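Local coordinates for membrane lipoprotein family protein (Aeropyrum pernix, PDB 4PEV), which probably serves as the solute-binding component of an ABC transporter at the cell membrane, holding adenosine for uptake as a nucleoside-binding lipoprotein of the BMP family, at residues Glu124-Arg132 against Thr145-Ala153; Gln160-Ile168 against Leu384-Phe395. All coordinates share one frame; numbering follows the deposited sequence.

Contact 1: Glu124-Arg132 against Thr145-Ala153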
ATOM      1  N   GLU C 124      18.497   3.091   5.760  1.00 37.90           N
ATOM      2  CA  GLU C 124      19.910   3.432   5.655  1.00 40.22           C
ATOM      3  C   GLU C 124      20.350   4.356   6.793  1.00 39.51           C
ATOM      4  O   GLU C 124      21.247   3.992   7.545  1.00 42.74           O
ATOM      5  CB  GLU C 124      20.191   4.080   4.299  1.00 46.47           C
ATOM      6  CG  GLU C 124      20.901   3.200   3.286  1.00 53.06           C
ATOM      7  CD  GLU C 124      22.244   3.782   2.892  1.00 61.07           C
ATOM      8  OE1 GLU C 124      22.526   3.840   1.668  1.00 68.92           O
ATOM      9  OE2 GLU C 124      22.998   4.214   3.803  1.00 62.62           O
ATOM     10  N   PRO C 125      19.713   5.542   6.945  1.00 36.66           N
ATOM     11  CA  PRO C 125      20.131   6.430   8.017  1.00 35.37           C
ATOM     12  C   PRO C 125      20.009   5.843   9.416  1.00 34.54           C
ATOM     13  O   PRO C 125      20.813   6.173  10.280  1.00 35.27           O
ATOM     14  CB  PRO C 125      19.182   7.621   7.870  1.00 35.65           C
ATOM     15  CG  PRO C 125      18.808   7.625   6.444  1.00 35.45           C
ATOM     16  CD  PRO C 125      18.662   6.176   6.128  1.00 37.06           C
ATOM     17  N   LEU C 126      19.005   5.005   9.640  1.00 33.77           N
ATOM     18  CA  LEU C 126      18.785   4.402  10.964  1.00 34.60           C
ATOM     19  C   LEU C 126      19.863   3.380  11.330  1.00 36.22           C
ATOM     20  O   LEU C 126      20.304   3.335  12.473  1.00 35.27           O
ATOM     21  CB  LEU C 126      17.409   3.735  11.035  1.00 32.31           C
ATOM     22  CG  LEU C 126      17.067   3.090  12.370  1.00 31.66           C
ATOM     23  CD1 LEU C 126      16.882   4.140  13.448  1.00 32.26           C
ATOM     24  CD2 LEU C 126      15.798   2.278  12.232  1.00 32.74           C
ATOM     25  N   GLU C 127      20.257   2.556  10.359  1.00 39.60           N
ATOM     26  CA  GLU C 127      21.334   1.567  10.532  1.00 43.15           C
ATOM     27  C   GLU C 127      22.589   2.224  11.123  1.00 41.99           C
ATOM     28  O   GLU C 127      23.299   1.618  11.914  1.00 40.89           O
ATOM     29  CB  GLU C 127      21.658   0.870   9.185  1.00 46.81           C
ATOM     30  CG  GLU C 127      20.707  -0.282   8.815  1.00 49.87           C
ATOM     31  CD  GLU C 127      20.807  -0.767   7.357  1.00 54.19           C
ATOM     32  OE1 GLU C 127      20.071  -1.717   7.015  1.00 57.53           O
ATOM     33  OE2 GLU C 127      21.590  -0.222   6.538  1.00 55.71           O
ATOM     34  N   LYS C 128      22.822   3.473  10.739  1.00 42.61           N
ATOM     35  CA  LYS C 128      23.932   4.282  11.224  1.00 42.46           C
ATOM     36  C   LYS C 128      23.664   4.936  12.581  1.00 40.87           C
ATOM     37  O   LYS C 128      24.547   4.957  13.445  1.00 43.03           O
ATOM     38  CB  LYS C 128      24.231   5.382  10.203  1.00 45.39           C
ATOM     39  CG  LYS C 128      24.626   4.839   8.842  1.00 49.10           C
ATOM     40  CD  LYS C 128      24.874   5.946   7.829  1.00 53.20           C
ATOM     41  CE  LYS C 128      25.891   5.510   6.781  1.00 55.76           C
ATOM     42  NZ  LYS C 128      25.467   5.980   5.434  1.00 58.04           N
ATOM     43  N   VAL C 129      22.455   5.477  12.760  1.00 36.26           N
ATOM     44  CA  VAL C 129      22.135   6.306  13.927  1.00 33.15           C
ATOM     45  C   VAL C 129      21.801   5.498  15.191  1.00 33.23           C
ATOM     46  O   VAL C 129      22.240   5.854  16.300  1.00 31.58           O
ATOM     47  CB  VAL C 129      20.974   7.272  13.614  1.00 31.77           C
ATOM     48  CG1 VAL C 129      20.481   7.965  14.876  1.00 31.50           C
ATOM     49  CG2 VAL C 129      21.399   8.306  12.583  1.00 31.91           C
ATOM     50  N   ALA C 130      21.021   4.430  15.015  1.00 32.06           N
ATOM     51  CA  ALA C 130      20.551   3.601  16.113  1.00 31.55           C
ATOM     52  C   ALA C 130      21.643   3.141  17.069  1.00 33.38           C
ATOM     53  O   ALA C 130      21.446   3.214  18.280  1.00 36.65           O
ATOM     54  CB  ALA C 130      19.791   2.408  15.583  1.00 31.34           C
ATOM     55  N   PRO C 131      22.789   2.645  16.552  1.00 34.98           N
ATOM     56  CA  PRO C 131      23.816   2.209  17.517  1.00 35.51           C
ATOM     57  C   PRO C 131      24.471   3.347  18.327  1.00 35.25           C
ATOM     58  O   PRO C 131      24.836   3.113  19.469  1.00 36.55           O
ATOM     59  CB  PRO C 131      24.838   1.464  16.644  1.00 34.54           C
ATOM     60  CG  PRO C 131      24.644   2.022  15.278  1.00 34.78           C
ATOM     61  CD  PRO C 131      23.169   2.292  15.172  1.00 34.80           C
ATOM     62  N   ARG C 132      24.600   4.551  17.760  1.00 35.43           N
ATOM     63  CA  ARG C 132      25.024   5.741  18.537  1.00 35.96           C
ATOM     64  C   ARG C 132      24.117   6.158  19.719  1.00 34.78           C
ATOM     65  O   ARG C 132      24.583   6.840  20.610  1.00 34.87           O
ATOM     66  CB  ARG C 132      25.139   6.974  17.647  1.00 38.37           C
ATOM     67  CG  ARG C 132      26.116   6.871  16.504  1.00 41.38           C
ATOM     68  CD  ARG C 132      26.288   8.238  15.879  1.00 44.49           C
ATOM     69  NE  ARG C 132      26.222   8.164  14.427  1.00 50.83           N
ATOM     70  CZ  ARG C 132      25.957   9.196  13.620  1.00 57.78           C
ATOM     71  NH1 ARG C 132      25.729  10.411  14.112  1.00 59.69           N
ATOM     72  NH2 ARG C 132      25.914   9.012  12.300  1.00 60.72           N
ATOM     73  N   THR C 145      15.721  -3.355   9.498  1.00 44.73           N
ATOM     74  CA  THR C 145      17.108  -2.958   9.490  1.00 46.26           C
ATOM     75  C   THR C 145      17.967  -4.198   9.146  1.00 48.90           C
ATOM     76  O   THR C 145      17.525  -5.326   9.344  1.00 46.49           O
ATOM     77  CB  THR C 145      17.420  -2.251  10.834  1.00 43.93           C
ATOM     78  OG1 THR C 145      18.605  -1.469  10.698  1.00 47.98           O
ATOM     79  CG2 THR C 145      17.520  -3.227  12.016  1.00 41.20           C
ATOM     80  N   ARG C 146      19.147  -4.002   8.564  1.00 53.95           N
ATOM     81  CA  ARG C 146      19.975  -5.140   8.129  1.00 58.71           C
ATOM     82  C   ARG C 146      20.475  -5.963   9.317  1.00 58.09           C
ATOM     83  O   ARG C 146      20.425  -7.180   9.287  1.00 56.57           O
ATOM     84  CB  ARG C 146      21.164  -4.663   7.299  1.00 65.09           C
ATOM     85  CG  ARG C 146      21.886  -5.773   6.538  1.00 72.64           C
ATOM     86  CD  ARG C 146      22.621  -5.250   5.300  1.00 75.47           C
ATOM     87  NE  ARG C 146      21.746  -4.430   4.450  1.00 76.08           N
ATOM     88  CZ  ARG C 146      22.090  -3.925   3.267  1.00 75.51           C
ATOM     89  NH1 ARG C 146      23.287  -4.158   2.743  1.00 74.43           N
ATOM     90  NH2 ARG C 146      21.214  -3.193   2.592  1.00 73.48           N
ATOM     91  N   GLU C 147      20.931  -5.277  10.363  1.00 61.12           N
ATOM     92  CA  GLU C 147      21.430  -5.894  11.600  1.00 62.14           C
ATOM     93  C   GLU C 147      20.248  -5.976  12.552  1.00 59.03           C
ATOM     94  O   GLU C 147      19.145  -5.632  12.167  1.00 63.84           O
ATOM     95  CB  GLU C 147      22.562  -5.045  12.219  1.00 66.84           C
ATOM     96  CG  GLU C 147      23.668  -4.589  11.245  1.00 70.85           C
ATOM     97  CD  GLU C 147      23.287  -3.385  10.357  1.00 74.14           C
ATOM     98  OE1 GLU C 147      22.403  -2.582  10.739  1.00 68.46           O
ATOM     99  OE2 GLU C 147      23.873  -3.233   9.256  1.00 76.05           O
ATOM    100  N   ARG C 148      20.448  -6.423  13.785  1.00 57.53           N
ATOM    101  CA  ARG C 148      19.357  -6.414  14.767  1.00 57.76           C
ATOM    102  C   ARG C 148      19.791  -5.735  16.059  1.00 55.93           C
ATOM    103  O   ARG C 148      20.745  -6.169  16.690  1.00 59.67           O
ATOM    104  CB  ARG C 148      18.868  -7.828  15.057  1.00 60.90           C
ATOM    105  CG  ARG C 148      17.566  -7.853  15.841  1.00 66.54           C
ATOM    106  CD  ARG C 148      17.180  -9.263  16.249  1.00 69.93           C
ATOM    107  NE  ARG C 148      16.124  -9.249  17.262  1.00 73.05           N
ATOM    108  CZ  ARG C 148      15.688 -10.319  17.933  1.00 71.62           C
ATOM    109  NH1 ARG C 148      16.209 -11.524  17.717  1.00 71.01           N
ATOM    110  NH2 ARG C 148      14.720 -10.184  18.833  1.00 68.58           N
ATOM    111  N   TYR C 149      19.083  -4.670  16.443  1.00 53.50           N
ATOM    112  CA  TYR C 149      19.410  -3.862  17.630  1.00 47.07           C
ATOM    113  C   TYR C 149      18.315  -4.002  18.648  1.00 44.35           C
ATOM    114  O   TYR C 149      17.157  -4.178  18.273  1.00 46.65           O
ATOM    115  CB  TYR C 149      19.486  -2.385  17.263  1.00 45.60           C
ATOM    116  CG  TYR C 149      20.371  -2.085  16.100  1.00 43.80           C
ATOM    117  CD1 TYR C 149      21.708  -1.759  16.294  1.00 44.17           C
ATOM    118  CD2 TYR C 149      19.877  -2.124  14.800  1.00 44.22           C
ATOM    119  CE1 TYR C 149      22.544  -1.480  15.228  1.00 44.54           C
ATOM    120  CE2 TYR C 149      20.702  -1.847  13.717  1.00 46.17           C
ATOM    121  CZ  TYR C 149      22.040  -1.521  13.935  1.00 46.57           C
ATOM    122  OH  TYR C 149      22.879  -1.238  12.866  1.00 45.07           O
ATOM    123  N   ASP C 150      18.649  -3.867  19.925  1.00 42.13           N
ATOM    124  CA  ASP C 150      17.613  -3.916  20.974  1.00 41.42           C
ATOM    125  C   ASP C 150      16.701  -2.705  20.925  1.00 37.98           C
ATOM    126  O   ASP C 150      15.543  -2.790  21.298  1.00 40.48           O
ATOM    127  CB  ASP C 150      18.225  -3.997  22.368  1.00 43.18           C
ATOM    128  CG  ASP C 150      19.285  -5.049  22.463  1.00 45.46           C
ATOM    129  OD1 ASP C 150      19.087  -6.141  21.881  1.00 47.71           O
ATOM    130  OD2 ASP C 150      20.326  -4.774  23.097  1.00 47.74           O
ATOM    131  N   ASN C 151      17.225  -1.582  20.461  1.00 35.47           N
ATOM    132  CA  ASN C 151      16.468  -0.341  20.466  1.00 34.58           C
ATOM    133  C   ASN C 151      15.710  -0.074  19.154  1.00 34.37           C
ATOM    134  O   ASN C 151      15.282   1.065  18.898  1.00 33.74           O
ATOM    135  CB  ASN C 151      17.390   0.835  20.830  1.00 33.12           C
ATOM    136  CG  ASN C 151      18.447   1.112  19.775  1.00 33.10           C
ATOM    137  OD1 ASN C 151      18.888   0.212  19.058  1.00 32.12           O
ATOM    138  ND2 ASN C 151      18.868   2.369  19.682  1.00 33.86           N
ATOM    139  N   VAL C 152      15.531  -1.107  18.327  1.00 32.42           N
ATOM    140  CA  VAL C 152      14.794  -0.941  17.079  1.00 31.53           C
ATOM    141  C   VAL C 152      13.776  -2.045  16.858  1.00 30.91           C
ATOM    142  O   VAL C 152      14.139  -3.212  16.694  1.00 31.76           O
ATOM    143  CB  VAL C 152      15.735  -0.883  15.868  1.00 31.41           C
ATOM    144  CG1 VAL C 152      14.934  -0.782  14.579  1.00 31.37           C
ATOM    145  CG2 VAL C 152      16.666   0.311  15.984  1.00 31.90           C
ATOM    146  N   ALA C 153      12.503  -1.652  16.841  1.00 30.61           N
ATOM    147  CA  ALA C 153      11.397  -2.520  16.438  1.00 29.75           C
ATOM    148  C   ALA C 153      11.037  -2.233  14.989  1.00 30.37           C
ATOM    149  O   ALA C 153      10.573  -1.143  14.680  1.00 31.82           O
ATOM    150  CB  ALA C 153      10.190  -2.275  17.322  1.00 29.12           C
TER

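Contact 2: Gln160-Ile168 against Leu384-Phe395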
ATOM      1  N   GLN C 160       3.343  -9.068  -1.085  1.00 35.72           N
ATOM      2  CA  GLN C 160       3.006 -10.078  -2.080  1.00 35.31           C
ATOM      3  C   GLN C 160       1.603 -10.635  -1.805  1.00 35.51           C
ATOM      4  O   GLN C 160       0.808 -10.881  -2.730  1.00 34.04           O
ATOM      5  CB  GLN C 160       4.027 -11.224  -2.075  1.00 35.28           C
ATOM      6  CG  GLN C 160       5.491 -10.798  -2.181  1.00 36.34           C
ATOM      7  CD  GLN C 160       6.262 -10.909  -0.866  1.00 37.04           C
ATOM      8  OE1 GLN C 160       5.792 -10.502   0.198  1.00 37.38           O
ATOM      9  NE2 GLN C 160       7.459 -11.468  -0.941  1.00 39.16           N
ATOM     10  N   GLU C 161       1.300 -10.812  -0.524  1.00 35.37           N
ATOM     11  CA  GLU C 161       0.093 -11.499  -0.132  1.00 37.22           C
ATOM     12  C   GLU C 161      -1.125 -10.726  -0.626  1.00 38.18           C
ATOM     13  O   GLU C 161      -1.930 -11.273  -1.389  1.00 41.74           O
ATOM     14  CB  GLU C 161       0.070 -11.748   1.388  1.00 38.52           C
ATOM     15  CG  GLU C 161       1.220 -12.643   1.871  1.00 38.51           C
ATOM     16  CD  GLU C 161       1.119 -13.097   3.331  1.00 38.09           C
ATOM     17  OE1 GLU C 161       0.121 -12.807   4.026  1.00 37.34           O
ATOM     18  OE2 GLU C 161       2.068 -13.762   3.796  1.00 37.68           O
ATOM     19  N   VAL C 162      -1.237  -9.452  -0.247  1.00 36.65           N
ATOM     20  CA  VAL C 162      -2.393  -8.629  -0.652  1.00 36.40           C
ATOM     21  C   VAL C 162      -2.403  -8.243  -2.158  1.00 34.60           C
ATOM     22  O   VAL C 162      -3.457  -8.243  -2.788  1.00 34.98           O
ATOM     23  CB  VAL C 162      -2.539  -7.374   0.246  1.00 36.25           C
ATOM     24  CG1 VAL C 162      -1.513  -6.302  -0.107  1.00 36.60           C
ATOM     25  CG2 VAL C 162      -3.945  -6.806   0.156  1.00 36.64           C
ATOM     26  N   ALA C 163      -1.244  -7.920  -2.723  1.00 32.16           N
ATOM     27  CA  ALA C 163      -1.151  -7.553  -4.135  1.00 31.83           C
ATOM     28  C   ALA C 163      -1.566  -8.695  -5.059  1.00 33.34           C
ATOM     29  O   ALA C 163      -2.170  -8.461  -6.111  1.00 34.70           O
ATOM     30  CB  ALA C 163       0.260  -7.113  -4.473  1.00 31.13           C
ATOM     31  N   SER C 164      -1.221  -9.926  -4.683  1.00 32.12           N
ATOM     32  CA  SER C 164      -1.644 -11.093  -5.443  1.00 30.95           C
ATOM     33  C   SER C 164      -3.156 -11.191  -5.489  1.00 29.73           C
ATOM     34  O   SER C 164      -3.709 -11.556  -6.520  1.00 29.59           O
ATOM     35  CB  SER C 164      -1.035 -12.398  -4.878  1.00 31.50           C
ATOM     36  OG  SER C 164      -1.511 -12.719  -3.574  1.00 29.60           O
ATOM     37  N   LEU C 165      -3.828 -10.883  -4.386  1.00 29.00           N
ATOM     38  CA  LEU C 165      -5.292 -10.916  -4.388  1.00 29.68           C
ATOM     39  C   LEU C 165      -5.820  -9.858  -5.341  1.00 31.17           C
ATOM     40  O   LEU C 165      -6.777 -10.094  -6.077  1.00 33.04           O
ATOM     41  CB  LEU C 165      -5.855 -10.667  -3.001  1.00 29.15           C
ATOM     42  CG  LEU C 165      -5.407 -11.669  -1.952  1.00 30.33           C
ATOM     43  CD1 LEU C 165      -6.074 -11.390  -0.614  1.00 30.95           C
ATOM     44  CD2 LEU C 165      -5.723 -13.083  -2.405  1.00 30.79           C
ATOM     45  N   VAL C 166      -5.176  -8.695  -5.317  1.00 30.73           N
ATOM     46  CA  VAL C 166      -5.518  -7.586  -6.184  1.00 30.03           C
ATOM     47  C   VAL C 166      -5.260  -7.964  -7.646  1.00 30.28           C
ATOM     48  O   VAL C 166      -6.059  -7.635  -8.517  1.00 31.13           O
ATOM     49  CB  VAL C 166      -4.734  -6.315  -5.758  1.00 29.43           C
ATOM     50  CG1 VAL C 166      -4.655  -5.289  -6.877  1.00 28.96           C
ATOM     51  CG2 VAL C 166      -5.359  -5.705  -4.509  1.00 29.02           C
ATOM     52  N   GLY C 167      -4.152  -8.655  -7.905  1.00 29.50           N
ATOM     53  CA  GLY C 167      -3.804  -9.087  -9.254  1.00 28.90           C
ATOM     54  C   GLY C 167      -4.894  -9.934  -9.870  1.00 29.46           C
ATOM     55  O   GLY C 167      -5.283  -9.724 -11.020  1.00 29.55           O
ATOM     56  N   ILE C 168      -5.398 -10.887  -9.089  1.00 29.75           N
ATOM     57  CA  ILE C 168      -6.502 -11.751  -9.509  1.00 29.41           C
ATOM     58  C   ILE C 168      -7.707 -10.907  -9.871  1.00 29.76           C
ATOM     59  O   ILE C 168      -8.308 -11.110 -10.917  1.00 30.32           O
ATOM     60  CB  ILE C 168      -6.883 -12.763  -8.401  1.00 29.88           C
ATOM     61  CG1 ILE C 168      -5.860 -13.893  -8.345  1.00 30.05           C
ATOM     62  CG2 ILE C 168      -8.253 -13.379  -8.630  1.00 30.90           C
ATOM     63  CD1 ILE C 168      -5.852 -14.592  -7.009  1.00 30.67           C
ATOM     64  N   LEU C 384      -6.892 -18.383  -2.998  1.00 43.81           N
ATOM     65  CA  LEU C 384      -5.502 -17.975  -2.783  1.00 42.77           C
ATOM     66  C   LEU C 384      -5.298 -17.441  -1.373  1.00 43.82           C
ATOM     67  O   LEU C 384      -4.308 -17.752  -0.717  1.00 45.61           O
ATOM     68  CB  LEU C 384      -5.070 -16.932  -3.805  1.00 42.32           C
ATOM     69  CG  LEU C 384      -3.599 -16.492  -3.719  1.00 42.41           C
ATOM     70  CD1 LEU C 384      -2.644 -17.677  -3.682  1.00 42.32           C
ATOM     71  CD2 LEU C 384      -3.239 -15.564  -4.876  1.00 43.18           C
ATOM     72  N   LYS C 385      -6.238 -16.627  -0.919  1.00 45.44           N
ATOM     73  CA  LYS C 385      -6.262 -16.136   0.451  1.00 47.60           C
ATOM     74  C   LYS C 385      -6.092 -17.286   1.421  1.00 50.29           C
ATOM     75  O   LYS C 385      -5.359 -17.167   2.397  1.00 52.58           O
ATOM     76  CB  LYS C 385      -7.585 -15.414   0.686  1.00 49.63           C
ATOM     77  CG  LYS C 385      -7.991 -15.103   2.114  1.00 52.88           C
ATOM     78  CD  LYS C 385      -9.257 -14.247   2.050  1.00 57.57           C
ATOM     79  CE  LYS C 385     -10.273 -14.560   3.145  1.00 62.60           C
ATOM     80  NZ  LYS C 385     -10.313 -13.481   4.173  1.00 64.97           N
ATOM     81  N   GLN C 386      -6.746 -18.410   1.136  1.00 54.83           N
ATOM     82  CA  GLN C 386      -6.705 -19.555   2.042  1.00 54.65           C
ATOM     83  C   GLN C 386      -5.468 -20.412   1.912  1.00 51.30           C
ATOM     84  O   GLN C 386      -5.005 -20.965   2.902  1.00 49.40           O
ATOM     85  CB  GLN C 386      -7.967 -20.415   1.933  1.00 58.67           C
ATOM     86  CG  GLN C 386      -8.952 -20.112   3.049  1.00 63.26           C
ATOM     87  CD  GLN C 386      -8.265 -20.056   4.411  1.00 69.12           C
ATOM     88  OE1 GLN C 386      -7.429 -20.910   4.737  1.00 68.34           O
ATOM     89  NE2 GLN C 386      -8.587 -19.027   5.198  1.00 73.51           N
ATOM     90  N   LYS C 387      -4.925 -20.524   0.708  1.00 50.05           N
ATOM     91  CA  LYS C 387      -3.651 -21.208   0.542  1.00 51.77           C
ATOM     92  C   LYS C 387      -2.545 -20.452   1.269  1.00 53.02           C
ATOM     93  O   LYS C 387      -1.576 -21.058   1.719  1.00 54.04           O
ATOM     94  CB  LYS C 387      -3.317 -21.403  -0.939  1.00 54.20           C
ATOM     95  CG  LYS C 387      -4.171 -22.501  -1.577  1.00 57.76           C
ATOM     96  CD  LYS C 387      -4.149 -22.504  -3.103  1.00 58.94           C
ATOM     97  CE  LYS C 387      -2.826 -23.012  -3.648  1.00 59.86           C
ATOM     98  NZ  LYS C 387      -2.834 -23.065  -5.135  1.00 60.41           N
ATOM     99  N   ILE C 388      -2.716 -19.134   1.411  1.00 54.22           N
ATOM    100  CA  ILE C 388      -1.712 -18.262   2.048  1.00 51.70           C
ATOM    101  C   ILE C 388      -1.776 -18.325   3.566  1.00 48.29           C
ATOM    102  O   ILE C 388      -0.760 -18.556   4.220  1.00 44.86           O
ATOM    103  CB  ILE C 388      -1.858 -16.788   1.588  1.00 50.83           C
ATOM    104  CG1 ILE C 388      -1.325 -16.637   0.156  1.00 49.72           C
ATOM    105  CG2 ILE C 388      -1.111 -15.844   2.530  1.00 49.40           C
ATOM    106  CD1 ILE C 388      -1.646 -15.315  -0.504  1.00 50.52           C
ATOM    107  N   ILE C 389      -2.967 -18.094   4.108  1.00 46.44           N
ATOM    108  CA  ILE C 389      -3.202 -18.183   5.555  1.00 49.75           C
ATOM    109  C   ILE C 389      -2.829 -19.554   6.143  1.00 51.51           C
ATOM    110  O   ILE C 389      -2.279 -19.632   7.249  1.00 52.87           O
ATOM    111  CB  ILE C 389      -4.672 -17.865   5.891  1.00 49.67           C
ATOM    112  CG1 ILE C 389      -4.941 -16.371   5.653  1.00 49.27           C
ATOM    113  CG2 ILE C 389      -5.017 -18.278   7.326  1.00 49.86           C
ATOM    114  CD1 ILE C 389      -6.408 -15.996   5.713  1.00 50.30           C
ATOM    115  N   SER C 390      -3.125 -20.620   5.397  1.00 53.33           N
ATOM    116  CA  SER C 390      -2.827 -21.990   5.825  1.00 52.77           C
ATOM    117  C   SER C 390      -1.324 -22.278   5.865  1.00 51.72           C
ATOM    118  O   SER C 390      -0.902 -23.246   6.477  1.00 52.16           O
ATOM    119  CB  SER C 390      -3.503 -23.013   4.903  1.00 52.77           C
ATOM    120  OG  SER C 390      -2.751 -23.180   3.703  1.00 52.88           O
ATOM    121  N   GLY C 391      -0.514 -21.462   5.205  1.00 51.42           N
ATOM    122  CA  GLY C 391       0.924 -21.705   5.178  1.00 51.08           C
ATOM    123  C   GLY C 391       1.288 -22.541   3.974  1.00 51.39           C
ATOM    124  O   GLY C 391       2.464 -22.673   3.638  1.00 48.85           O
ATOM    125  N   GLU C 392       0.278 -23.091   3.300  1.00 53.98           N
ATOM    126  CA  GLU C 392       0.510 -23.895   2.102  1.00 56.75           C
ATOM    127  C   GLU C 392       1.249 -23.079   1.030  1.00 56.68           C
ATOM    128  O   GLU C 392       1.900 -23.652   0.165  1.00 55.83           O
ATOM    129  CB  GLU C 392      -0.812 -24.443   1.552  1.00 57.18           C
ATOM    130  CG  GLU C 392      -0.660 -25.487   0.449  1.00 60.42           C
ATOM    131  CD  GLU C 392      -1.848 -25.525  -0.514  1.00 65.07           C
ATOM    132  OE1 GLU C 392      -1.617 -25.661  -1.751  1.00 64.78           O
ATOM    133  OE2 GLU C 392      -3.011 -25.417  -0.039  1.00 62.56           O
ATOM    134  N   ILE C 393       1.133 -21.749   1.090  1.00 58.89           N
ATOM    135  CA  ILE C 393       1.865 -20.831   0.200  1.00 57.66           C
ATOM    136  C   ILE C 393       2.588 -19.740   1.007  1.00 54.74           C
ATOM    137  O   ILE C 393       2.023 -19.150   1.943  1.00 51.83           O
ATOM    138  CB  ILE C 393       0.916 -20.201  -0.852  1.00 60.38           C
ATOM    139  CG1 ILE C 393       0.962 -21.008  -2.153  1.00 64.95           C
ATOM    140  CG2 ILE C 393       1.278 -18.755  -1.162  1.00 59.83           C
ATOM    141  CD1 ILE C 393       0.065 -20.465  -3.250  1.00 67.91           C
ATOM    142  N   LYS C 394       3.845 -19.499   0.637  1.00 51.23           N
ATOM    143  CA  LYS C 394       4.643 -18.424   1.208  1.00 51.96           C
ATOM    144  C   LYS C 394       5.570 -17.885   0.120  1.00 48.19           C
ATOM    145  O   LYS C 394       6.288 -18.643  -0.535  1.00 45.28           O
ATOM    146  CB  LYS C 394       5.446 -18.914   2.423  1.00 55.62           C
ATOM    147  CG  LYS C 394       6.056 -17.811   3.295  1.00 59.99           C
ATOM    148  CD  LYS C 394       7.101 -18.368   4.272  1.00 63.52           C
ATOM    149  CE  LYS C 394       7.647 -17.319   5.232  1.00 63.14           C
ATOM    150  NZ  LYS C 394       6.586 -16.795   6.139  1.00 62.65           N
ATOM    151  N   PHE C 395       5.538 -16.572  -0.067  1.00 44.58           N
ATOM    152  CA  PHE C 395       6.358 -15.920  -1.073  1.00 44.90           C
ATOM    153  C   PHE C 395       7.804 -15.758  -0.591  1.00 45.19           C
ATOM    154  O   PHE C 395       8.075 -15.813   0.603  1.00 44.37           O
ATOM    155  CB  PHE C 395       5.766 -14.547  -1.415  1.00 43.71           C
ATOM    156  CG  PHE C 395       4.403 -14.607  -2.050  1.00 41.71           C
ATOM    157  CD1 PHE C 395       3.258 -14.606  -1.267  1.00 40.88           C
ATOM    158  CD2 PHE C 395       4.266 -14.639  -3.433  1.00 40.06           C
ATOM    159  CE1 PHE C 395       2.000 -14.648  -1.849  1.00 40.63           C
ATOM    160  CE2 PHE C 395       3.012 -14.683  -4.021  1.00 39.41           C
ATOM    161  CZ  PHE C 395       1.875 -14.689  -3.229  1.00 39.60           C
TER

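Contact 1: Glu124-Arg132 against Thr145-Ala153
Glu127 of helix 123-132 reaches across to the loop at Thr145-Glu147 that leads toward strand 152-157. Its CB lies 3.9 Å from Glu147 OE1, and its CG faces both that oxygen and Thr145 OG1. Beyond CG the chain runs extended (chi2 167°), which carries the carboxylate over the loop backbone. There OE1 accepts the N-H of Arg146 at 2.9 Å on its anti side; the bond is bent, 144° at the hydrogen. A long acidic side chain suits this place, bridging from a helix to a loop backbone N-H. The guanidinium of Arg146 is turned 81° from the carboxylate and offers it charge alone, which would probably offset in part the nearby carboxylate of Glu147.

Tyr149 OH donates to Glu147 OE1 (2.6 Å), approaching from above the carboxylate plane, while its CE1 packs on Pro131 CD. Asn151 sits in a type I turn, where a short amide can reach the helix: ND2 gives a hydrogen to Ala130 O at 3.1 Å and another to Gln136 O. Beneath these polar links, small and branched side chains fill the interior, Ala130 CB against Val152 CG2 and Leu126 CD2 tip to tip with Val152 CG1. Helix 123-132 is the beta-alpha-beta crossover between parallel strands 114-118 and 137-141; Leu126 seats it on 137-141, Val129 packs against helix 99-108, and its C-terminal half meets the turn entering strand 152-157.

Contact 2: Gln160-Ile168 against Leu384-Phe395
Helix 160-168 and helix 384-389 run nearly antiparallel, their segment axes 10.4 Å apart at 164°, and the loop after the second helix folds back to lay Phe395 on the first. Aromatic contact dominates that end. Gln160 CB stands over one face of the Phe395 ring in a CH-pi contact, 3.6 Å from the centroid, while Ile388 CD1 lies at the ring edge, in plane. The bend at chi2 of Gln160 brings its amide alongside Phe395 CB, its plane turned about 27° from that of the ring. Tyr207 of helix 196-214 meets the same ring edge-to-face.

Apolar packing continues along the pair: Ile168 CD1 touches Leu384 CD2 at 3.5 Å, and Leu165 CD2 lies against Leu384 CB. Branched aliphatic chains suit such a buried seam between helices.

The polar groups at the seam have their own partners. Glu161 lays its carboxylate against Ile388 CG2, yet OE1 accepts from Leu326 N and OE2 forms a salt bridge with Arg158, which probably offsets its charge in the buried setting. Serine is small enough to fit facing Leu384, and the hydroxyl of Ser164 turns back on its own helix, donating to Glu161 O at 2.7 Å from a position tilted 34° off the carbonyl plane.

Overall arrangement
From the N terminus, the chain lays down the first three strands of the parallel sheet and reaches helix 123-132; after strand 137-141 it returns at Thr145-Ala153, closing contact 1 over a gap of 12 residues. Strand 152-157 runs into helix 159-181, where contact 2 opens. That contact closes 215 residues later, when helix 375-389 and the following loop come back. The loops are in series, neither nesting nor crossing. Contact 1 ties a helix and a loop to the parallel sheet; contact 2 joins helix 375-389, near the C terminus, to helix 159-181, which leads from the parallel sheet into the mixed sheet. Adenosine is about 11 Å from the Gln160 side chain and 14 Å from that of Leu126.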